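Long-range contact in putative arylalkylamine N-Acetyltransferase 7 (Aedes aegypti, PDB 4FD7), which probably transfers an acetyl group from acetyl-CoA to the amine nitrogen of an arylalkylamine: residues A[88-102]-A[159-172]. Numbering follows the deposited sequence.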
ATOM      1  N   LEU A  88      -8.072   3.426   0.244  1.00 12.07           N
ATOM      2  CA  LEU A  88      -8.334   4.382  -0.829  1.00 12.51           C
ATOM      3  C   LEU A  88      -8.546   3.725  -2.194  1.00 13.97           C
ATOM      4  O   LEU A  88      -7.915   2.722  -2.502  1.00 12.34           O
ATOM      5  CB  LEU A  88      -7.195   5.394  -0.888  1.00 12.69           C
ATOM      6  CG  LEU A  88      -7.090   6.305   0.341  1.00 13.25           C
ATOM      7  CD1 LEU A  88      -5.858   7.190   0.254  1.00 11.95           C
ATOM      8  CD2 LEU A  88      -8.354   7.152   0.445  1.00 13.18           C
ATOM      9  N   VAL A  89      -9.438   4.293  -3.012  1.00 12.52           N
ATOM     10  CA  VAL A  89      -9.751   3.694  -4.309  1.00 14.35           C
ATOM     11  C   VAL A  89      -9.780   4.774  -5.385  1.00 15.56           C
ATOM     12  O   VAL A  89     -10.162   5.917  -5.109  1.00 13.07           O
ATOM     13  CB  VAL A  89     -11.104   2.925  -4.276  1.00 13.26           C
ATOM     14  CG1 VAL A  89     -12.301   3.857  -3.976  1.00 13.73           C
ATOM     15  CG2 VAL A  89     -11.352   2.192  -5.595  1.00 15.37           C
ATOM     16  N   CYS A  90      -9.359   4.418  -6.596  1.00 14.71           N
ATOM     17  CA  CYS A  90      -9.366   5.355  -7.718  1.00 14.94           C
ATOM     18  C   CYS A  90     -10.430   4.952  -8.733  1.00 16.17           C
ATOM     19  O   CYS A  90     -10.538   3.777  -9.121  1.00 15.39           O
ATOM     20  CB  CYS A  90      -7.984   5.397  -8.405  1.00 14.48           C
ATOM     21  SG  CYS A  90      -7.827   6.516  -9.840  1.00 16.97           S
ATOM     22  N   PHE A  91     -11.224   5.934  -9.153  1.00 15.44           N
ATOM     23  CA  PHE A  91     -12.203   5.712 -10.227  1.00 18.87           C
ATOM     24  C   PHE A  91     -11.972   6.717 -11.333  1.00 18.07           C
ATOM     25  O   PHE A  91     -11.539   7.834 -11.081  1.00 16.47           O
ATOM     26  CB  PHE A  91     -13.645   5.895  -9.729  1.00 15.83           C
ATOM     27  CG  PHE A  91     -14.079   4.896  -8.691  1.00 18.58           C
ATOM     28  CD1 PHE A  91     -14.174   3.542  -8.993  1.00 16.85           C
ATOM     29  CD2 PHE A  91     -14.423   5.319  -7.410  1.00 16.70           C
ATOM     30  CE1 PHE A  91     -14.604   2.617  -8.021  1.00 18.87           C
ATOM     31  CE2 PHE A  91     -14.843   4.407  -6.434  1.00 18.14           C
ATOM     32  CZ  PHE A  91     -14.935   3.057  -6.740  1.00 18.34           C
ATOM     33  N   ARG A  92     -12.267   6.307 -12.561  1.00 18.05           N
ATOM     34  CA  ARG A  92     -12.348   7.222 -13.688  1.00 18.62           C
ATOM     35  C   ARG A  92     -13.774   7.779 -13.741  1.00 22.11           C
ATOM     36  O   ARG A  92     -14.735   7.024 -13.618  1.00 22.93           O
ATOM     37  CB  ARG A  92     -12.039   6.454 -14.978  1.00 20.62           C
ATOM     38  CG  ARG A  92     -11.944   7.311 -16.238  1.00 22.65           C
ATOM     39  CD  ARG A  92     -11.506   6.421 -17.382  1.00 23.69           C
ATOM     40  NE  ARG A  92     -12.309   5.204 -17.413  1.00 25.95           N
ATOM     41  CZ  ARG A  92     -13.080   4.844 -18.433  1.00 28.02           C
ATOM     42  NH1 ARG A  92     -13.130   5.600 -19.523  1.00 29.60           N
ATOM     43  NH2 ARG A  92     -13.790   3.724 -18.367  1.00 26.40           N
ATOM     44  N   GLU A  93     -13.911   9.097 -13.888  1.00 23.08           N
ATOM     45  CA  GLU A  93     -15.226   9.728 -14.002  1.00 24.65           C
ATOM     46  C   GLU A  93     -15.983   9.113 -15.160  1.00 24.76           C
ATOM     47  O   GLU A  93     -15.494   9.109 -16.286  1.00 27.00           O
ATOM     48  CB  GLU A  93     -15.105  11.234 -14.237  1.00 23.86           C
ATOM     49  CG  GLU A  93     -14.320  11.986 -13.192  1.00 23.32           C
ATOM     50  CD  GLU A  93     -14.946  11.946 -11.825  1.00 24.40           C
ATOM     51  OE1 GLU A  93     -14.184  12.092 -10.845  1.00 19.80           O
ATOM     52  OE2 GLU A  93     -16.192  11.781 -11.731  1.00 25.73           O
ATOM     53  N   GLY A  94     -17.166   8.585 -14.871  1.00 25.79           N
ATOM     54  CA  GLY A  94     -17.998   7.965 -15.881  1.00 26.49           C
ATOM     55  C   GLY A  94     -18.100   6.463 -15.703  1.00 27.61           C
ATOM     56  O   GLY A  94     -18.889   5.808 -16.390  1.00 30.80           O
ATOM     57  N   SER A  95     -17.315   5.911 -14.780  1.00 25.85           N
ATOM     58  CA  SER A  95     -17.234   4.458 -14.638  1.00 24.73           C
ATOM     59  C   SER A  95     -17.087   3.994 -13.195  1.00 26.57           C
ATOM     60  O   SER A  95     -16.325   4.571 -12.417  1.00 26.61           O
ATOM     61  CB  SER A  95     -16.075   3.907 -15.465  1.00 24.82           C
ATOM     62  OG  SER A  95     -15.882   2.529 -15.192  1.00 25.68           O
ATOM     63  N   ASP A  96     -17.796   2.928 -12.842  1.00 24.62           N
ATOM     64  CA  ASP A  96     -17.759   2.445 -11.469  1.00 25.98           C
ATOM     65  C   ASP A  96     -16.676   1.388 -11.276  1.00 24.96           C
ATOM     66  O   ASP A  96     -16.524   0.810 -10.195  1.00 23.41           O
ATOM     67  CB  ASP A  96     -19.133   1.909 -11.071  1.00 28.76           C
ATOM     68  CG  ASP A  96     -20.190   2.989 -11.069  1.00 29.64           C
ATOM     69  OD1 ASP A  96     -20.139   3.859 -10.179  1.00 33.59           O
ATOM     70  OD2 ASP A  96     -21.072   2.974 -11.951  1.00 31.96           O
ATOM     71  N   GLU A  97     -15.900   1.166 -12.329  1.00 24.38           N
ATOM     72  CA  GLU A  97     -14.875   0.134 -12.308  1.00 24.88           C
ATOM     73  C   GLU A  97     -13.644   0.585 -11.527  1.00 20.05           C
ATOM     74  O   GLU A  97     -13.178   1.717 -11.688  1.00 22.61           O
ATOM     75  CB  GLU A  97     -14.486  -0.215 -13.741  1.00 26.41           C
ATOM     76  CG  GLU A  97     -13.809  -1.544 -13.903  1.00 27.46           C
ATOM     77  CD  GLU A  97     -13.615  -1.879 -15.361  1.00 30.43           C
ATOM     78  OE1 GLU A  97     -14.612  -2.226 -16.026  1.00 33.53           O
ATOM     79  OE2 GLU A  97     -12.468  -1.768 -15.844  1.00 32.83           O
ATOM     80  N   ILE A  98     -13.115  -0.298 -10.687  1.00 20.41           N
ATOM     81  CA  ILE A  98     -11.934   0.049  -9.893  1.00 18.59           C
ATOM     82  C   ILE A  98     -10.693   0.227 -10.768  1.00 19.60           C
ATOM     83  O   ILE A  98     -10.296  -0.688 -11.499  1.00 18.94           O
ATOM     84  CB  ILE A  98     -11.645  -0.991  -8.793  1.00 18.01           C
ATOM     85  CG1 ILE A  98     -12.752  -0.964  -7.741  1.00 19.98           C
ATOM     86  CG2 ILE A  98     -10.265  -0.729  -8.156  1.00 16.08           C
ATOM     87  CD1 ILE A  98     -12.649  -2.071  -6.717  1.00 19.34           C
ATOM     88  N   VAL A  99     -10.074   1.404 -10.697  1.00 15.56           N
ATOM     89  CA  VAL A  99      -8.843   1.643 -11.450  1.00 17.40           C
ATOM     90  C   VAL A  99      -7.637   1.190 -10.632  1.00 17.94           C
ATOM     91  O   VAL A  99      -6.775   0.454 -11.121  1.00 17.80           O
ATOM     92  CB  VAL A  99      -8.671   3.117 -11.848  1.00 16.22           C
ATOM     93  CG1 VAL A  99      -7.341   3.327 -12.539  1.00 17.16           C
ATOM     94  CG2 VAL A  99      -9.815   3.565 -12.769  1.00 20.13           C
ATOM     95  N   GLY A 100      -7.584   1.645  -9.387  1.00 15.27           N
ATOM     96  CA  GLY A 100      -6.558   1.220  -8.460  1.00 15.64           C
ATOM     97  C   GLY A 100      -7.091   1.202  -7.042  1.00 15.78           C
ATOM     98  O   GLY A 100      -8.138   1.777  -6.758  1.00 16.15           O
ATOM     99  N   VAL A 101      -6.381   0.525  -6.147  1.00 15.46           N
ATOM    100  CA  VAL A 101      -6.769   0.494  -4.744  1.00 14.86           C
ATOM    101  C   VAL A 101      -5.517   0.422  -3.862  1.00 17.31           C
ATOM    102  O   VAL A 101      -4.482  -0.079  -4.285  1.00 19.11           O
ATOM    103  CB  VAL A 101      -7.839  -0.619  -4.446  1.00 17.90           C
ATOM    104  CG1 VAL A 101      -7.463  -1.931  -5.067  1.00 18.77           C
ATOM    105  CG2 VAL A 101      -8.095  -0.796  -2.957  1.00 18.04           C
ATOM    106  N   ASN A 102      -5.595   1.000  -2.664  1.00 14.79           N
ATOM    107  CA  ASN A 102      -4.485   0.998  -1.714  1.00 15.10           C
ATOM    108  C   ASN A 102      -5.131   0.622  -0.396  1.00 14.05           C
ATOM    109  O   ASN A 102      -5.954   1.372   0.129  1.00 11.04           O
ATOM    110  CB  ASN A 102      -3.877   2.402  -1.605  1.00 13.40           C
ATOM    111  CG  ASN A 102      -2.388   2.403  -1.211  1.00 14.97           C
ATOM    112  OD1 ASN A 102      -1.745   3.453  -1.236  1.00 15.68           O
ATOM    113  ND2 ASN A 102      -1.849   1.249  -0.833  1.00 15.38           N
ATOM    114  N   TYR A 159      -4.524   0.576 -17.141  1.00 22.22           N
ATOM    115  CA  TYR A 159      -4.418   1.978 -16.762  1.00 21.90           C
ATOM    116  C   TYR A 159      -3.012   2.378 -16.346  1.00 22.38           C
ATOM    117  O   TYR A 159      -2.805   3.499 -15.860  1.00 21.55           O
ATOM    118  CB  TYR A 159      -5.362   2.293 -15.599  1.00 22.10           C
ATOM    119  CG  TYR A 159      -6.788   2.479 -16.011  1.00 23.29           C
ATOM    120  CD1 TYR A 159      -7.726   1.491 -15.771  1.00 24.68           C
ATOM    121  CD2 TYR A 159      -7.201   3.640 -16.651  1.00 25.16           C
ATOM    122  CE1 TYR A 159      -9.041   1.656 -16.141  1.00 26.08           C
ATOM    123  CE2 TYR A 159      -8.519   3.808 -17.038  1.00 26.46           C
ATOM    124  CZ  TYR A 159      -9.434   2.811 -16.777  1.00 28.15           C
ATOM    125  OH  TYR A 159     -10.747   2.972 -17.162  1.00 31.51           O
ATOM    126  N   ARG A 160      -2.037   1.490 -16.505  1.00 22.74           N
ATOM    127  CA  ARG A 160      -0.698   1.862 -16.062  1.00 23.66           C
ATOM    128  C   ARG A 160      -0.041   2.879 -17.001  1.00 22.74           C
ATOM    129  O   ARG A 160      -0.523   3.134 -18.114  1.00 22.93           O
ATOM    130  CB  ARG A 160       0.187   0.631 -15.768  1.00 23.42           C
ATOM    131  CG  ARG A 160       0.050   0.103 -14.315  1.00 24.89           C
ATOM    132  CD  ARG A 160       0.709  -1.252 -14.123  1.00 26.06           C
ATOM    133  NE  ARG A 160      -0.104  -2.179 -13.335  1.00 28.21           N
ATOM    134  CZ  ARG A 160       0.112  -3.493 -13.281  1.00 28.71           C
ATOM    135  NH1 ARG A 160       1.113  -4.023 -13.975  1.00 28.01           N
ATOM    136  NH2 ARG A 160      -0.666  -4.282 -12.543  1.00 26.39           N
ATOM    137  N   GLY A 161       1.021   3.512 -16.513  1.00 22.11           N
ATOM    138  CA  GLY A 161       1.740   4.510 -17.279  1.00 24.32           C
ATOM    139  C   GLY A 161       1.067   5.871 -17.260  1.00 24.41           C
ATOM    140  O   GLY A 161       1.436   6.763 -18.022  1.00 27.15           O
ATOM    141  N   ARG A 162       0.079   6.027 -16.384  1.00 22.27           N
ATOM    142  CA  ARG A 162      -0.739   7.233 -16.353  1.00 23.98           C
ATOM    143  C   ARG A 162      -0.532   8.044 -15.080  1.00 24.47           C
ATOM    144  O   ARG A 162      -1.164   9.087 -14.886  1.00 24.98           O
ATOM    145  CB  ARG A 162      -2.216   6.856 -16.522  1.00 19.79           C
ATOM    146  CG  ARG A 162      -2.572   6.530 -17.969  1.00 22.90           C
ATOM    147  CD  ARG A 162      -3.877   5.788 -18.085  1.00 23.96           C
ATOM    148  NE  ARG A 162      -4.260   5.516 -19.473  1.00 24.16           N
ATOM    149  CZ  ARG A 162      -3.900   4.432 -20.158  1.00 25.48           C
ATOM    150  NH1 ARG A 162      -4.299   4.270 -21.411  1.00 27.65           N
ATOM    151  NH2 ARG A 162      -3.129   3.510 -19.603  1.00 23.06           N
ATOM    152  N   GLY A 163       0.354   7.565 -14.212  1.00 23.54           N
ATOM    153  CA  GLY A 163       0.631   8.274 -12.974  1.00 21.98           C
ATOM    154  C   GLY A 163      -0.382   8.000 -11.888  1.00 21.40           C
ATOM    155  O   GLY A 163      -0.388   8.701 -10.867  1.00 20.55           O
ATOM    156  N   ILE A 164      -1.218   6.978 -12.088  1.00 20.35           N
ATOM    157  CA  ILE A 164      -2.302   6.675 -11.145  1.00 21.45           C
ATOM    158  C   ILE A 164      -1.786   6.300  -9.744  1.00 18.14           C
ATOM    159  O   ILE A 164      -2.347   6.749  -8.735  1.00 18.44           O
ATOM    160  CB  ILE A 164      -3.314   5.642 -11.732  1.00 21.37           C
ATOM    161  CG1 ILE A 164      -4.337   6.358 -12.625  1.00 23.80           C
ATOM    162  CG2 ILE A 164      -4.038   4.871 -10.622  1.00 22.17           C
ATOM    163  CD1 ILE A 164      -4.678   5.629 -13.906  1.00 24.57           C
ATOM    164  N   ALA A 165      -0.694   5.537  -9.679  1.00 16.51           N
ATOM    165  CA  ALA A 165      -0.127   5.148  -8.383  1.00 18.34           C
ATOM    166  C   ALA A 165       0.318   6.378  -7.588  1.00 16.61           C
ATOM    167  O   ALA A 165       0.028   6.519  -6.383  1.00 17.30           O
ATOM    168  CB  ALA A 165       1.040   4.183  -8.569  1.00 19.73           C
ATOM    169  N   THR A 166       1.035   7.263  -8.273  1.00 17.08           N
ATOM    170  CA  THR A 166       1.452   8.521  -7.687  1.00 18.43           C
ATOM    171  C   THR A 166       0.255   9.262  -7.096  1.00 16.72           C
ATOM    172  O   THR A 166       0.277   9.654  -5.934  1.00 15.82           O
ATOM    173  CB  THR A 166       2.113   9.418  -8.736  1.00 18.88           C
ATOM    174  OG1 THR A 166       3.277   8.765  -9.260  1.00 18.35           O
ATOM    175  CG2 THR A 166       2.499  10.765  -8.131  1.00 19.17           C
ATOM    176  N   GLU A 167      -0.780   9.476  -7.898  1.00 16.18           N
ATOM    177  CA  GLU A 167      -1.930  10.237  -7.400  1.00 16.71           C
ATOM    178  C   GLU A 167      -2.694   9.567  -6.248  1.00 15.59           C
ATOM    179  O   GLU A 167      -3.226  10.262  -5.354  1.00 14.55           O
ATOM    180  CB  GLU A 167      -2.867  10.634  -8.554  1.00 16.58           C
ATOM    181  CG  GLU A 167      -2.197  11.441  -9.672  1.00 18.72           C
ATOM    182  CD  GLU A 167      -1.380  12.640  -9.179  1.00 18.68           C
ATOM    183  OE1 GLU A 167      -1.817  13.368  -8.266  1.00 19.18           O
ATOM    184  OE2 GLU A 167      -0.281  12.875  -9.719  1.00 20.50           O
ATOM    185  N   ILE A 168      -2.727   8.232  -6.244  1.00 13.82           N
ATOM    186  CA  ILE A 168      -3.372   7.510  -5.150  1.00 13.76           C
ATOM    187  C   ILE A 168      -2.572   7.753  -3.861  1.00 14.24           C
ATOM    188  O   ILE A 168      -3.154   7.969  -2.792  1.00 14.66           O
ATOM    189  CB  ILE A 168      -3.492   5.989  -5.441  1.00 14.16           C
ATOM    190  CG1 ILE A 168      -4.615   5.745  -6.439  1.00 14.25           C
ATOM    191  CG2 ILE A 168      -3.749   5.204  -4.179  1.00 15.24           C
ATOM    192  CD1 ILE A 168      -4.588   4.373  -7.052  1.00 14.62           C
ATOM    193  N   LEU A 169      -1.243   7.729  -3.962  1.00 13.26           N
ATOM    194  CA  LEU A 169      -0.425   8.089  -2.804  1.00 13.95           C
ATOM    195  C   LEU A 169      -0.601   9.547  -2.407  1.00 13.79           C
ATOM    196  O   LEU A 169      -0.514   9.887  -1.232  1.00 13.48           O
ATOM    197  CB  LEU A 169       1.051   7.862  -3.079  1.00 12.94           C
ATOM    198  CG  LEU A 169       1.486   6.413  -3.264  1.00 14.18           C
ATOM    199  CD1 LEU A 169       2.915   6.375  -3.710  1.00 14.98           C
ATOM    200  CD2 LEU A 169       1.308   5.640  -1.953  1.00 13.79           C
ATOM    201  N   ARG A 170      -0.783  10.425  -3.389  1.00 13.28           N
ATOM    202  CA  ARG A 170      -0.860  11.837  -3.072  1.00 14.75           C
ATOM    203  C   ARG A 170      -2.108  12.097  -2.248  1.00 13.78           C
ATOM    204  O   ARG A 170      -2.123  12.982  -1.380  1.00 14.88           O
ATOM    205  CB  ARG A 170      -0.831  12.723  -4.339  1.00 14.91           C
ATOM    206  CG  ARG A 170      -0.450  14.163  -4.010  1.00 16.31           C
ATOM    207  CD  ARG A 170      -0.715  15.104  -5.189  1.00 20.05           C
ATOM    208  NE  ARG A 170      -0.062  14.614  -6.398  1.00 20.26           N
ATOM    209  CZ  ARG A 170       1.217  14.835  -6.696  1.00 21.81           C
ATOM    210  NH1 ARG A 170       1.982  15.541  -5.870  1.00 18.34           N
ATOM    211  NH2 ARG A 170       1.731  14.351  -7.818  1.00 22.48           N
ATOM    212  N   ALA A 171      -3.149  11.308  -2.501  1.00 13.72           N
ATOM    213  CA  ALA A 171      -4.385  11.399  -1.700  1.00 14.80           C
ATOM    214  C   ALA A 171      -4.231  11.165  -0.185  1.00 13.86           C
ATOM    215  O   ALA A 171      -5.159  11.434   0.581  1.00 14.57           O
ATOM    216  CB  ALA A 171      -5.456  10.474  -2.264  1.00 14.03           C
ATOM    217  N   ARG A 172      -3.084  10.663   0.248  1.00 13.80           N
ATOM    218  CA  ARG A 172      -2.861  10.415   1.669  1.00 14.59           C
ATOM    219  C   ARG A 172      -2.763  11.730   2.428  1.00 14.83           C
ATOM    220  O   ARG A 172      -3.058  11.811   3.633  1.00 15.25           O
ATOM    221  CB  ARG A 172      -1.590   9.590   1.865  1.00 12.48           C
ATOM    222  CG  ARG A 172      -1.777   8.112   1.541  1.00 11.13           C
ATOM    223  CD  ARG A 172      -0.506   7.338   1.857  1.00 11.64           C
ATOM    224  NE  ARG A 172      -0.523   6.016   1.232  1.00 12.97           N
ATOM    225  CZ  ARG A 172       0.406   5.088   1.439  1.00 12.65           C
ATOM    226  NH1 ARG A 172       1.419   5.324   2.270  1.00 11.31           N
ATOM    227  NH2 ARG A 172       0.310   3.921   0.823  1.00 12.57           N
TER
HETATM  228  O   HOH W   1      -2.629   6.011  -0.700  1.00 12.47           O
HETATM  229  O   HOH W   2       1.340   1.280  -0.553  1.00 12.60           O
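The Tyr159 ring carries Val99 over one face, with CG1 4.0 Å from the ring centroid in a CH-pi contact. At the ring's edge, near its plane, lies NE of Arg92, whose guanidinium is turned 44° from the ring. Arg92 NE is 2.7 Å from Tyr159 OH, but the angle is too poor for a hydrogen bond. Arg92 NH1 forms a salt bridge with Asp22. Leu169 CD2 lies over one face of the Arg172 guanidinium; the Asn102 amide and two waters lie at its edge.

The contact belongs to the GNAT fold: helix 164-170 packs on one face of the antiparallel hairpin 88-92/98-102. Residues 160-165, Arg-Gly-Arg-Gly-Ile-Ala, fit the family signature Q/R-x-x-G-x-G/A. This loop, with Gly163 at the helix N-cap, probably binds the acetyl-CoA pyrophosphate through backbone N-H groups, as in relatives.

Ile168 fills the centre of the contact. Its CD1 lies 3.8 Å from Cys90 CB and 4.0 Å from Gly100 CA, where the absence of a side chain lets the helix sit close. With CG2 anti to the backbone N, the other branch reaches Asn102 CB. Leu88 CD1 meets Ala171 CB nearby.

The far end is polar. Asn102 ND2 bonds to Gly152 O. One water links Asn102 OD1, Ile168 O and Arg172 NE. Arg172 NH2 donates directly to Asn102 OD1 at 2.9 Å, nearly straight at 170° but tilted 31° from the carbonyl plane.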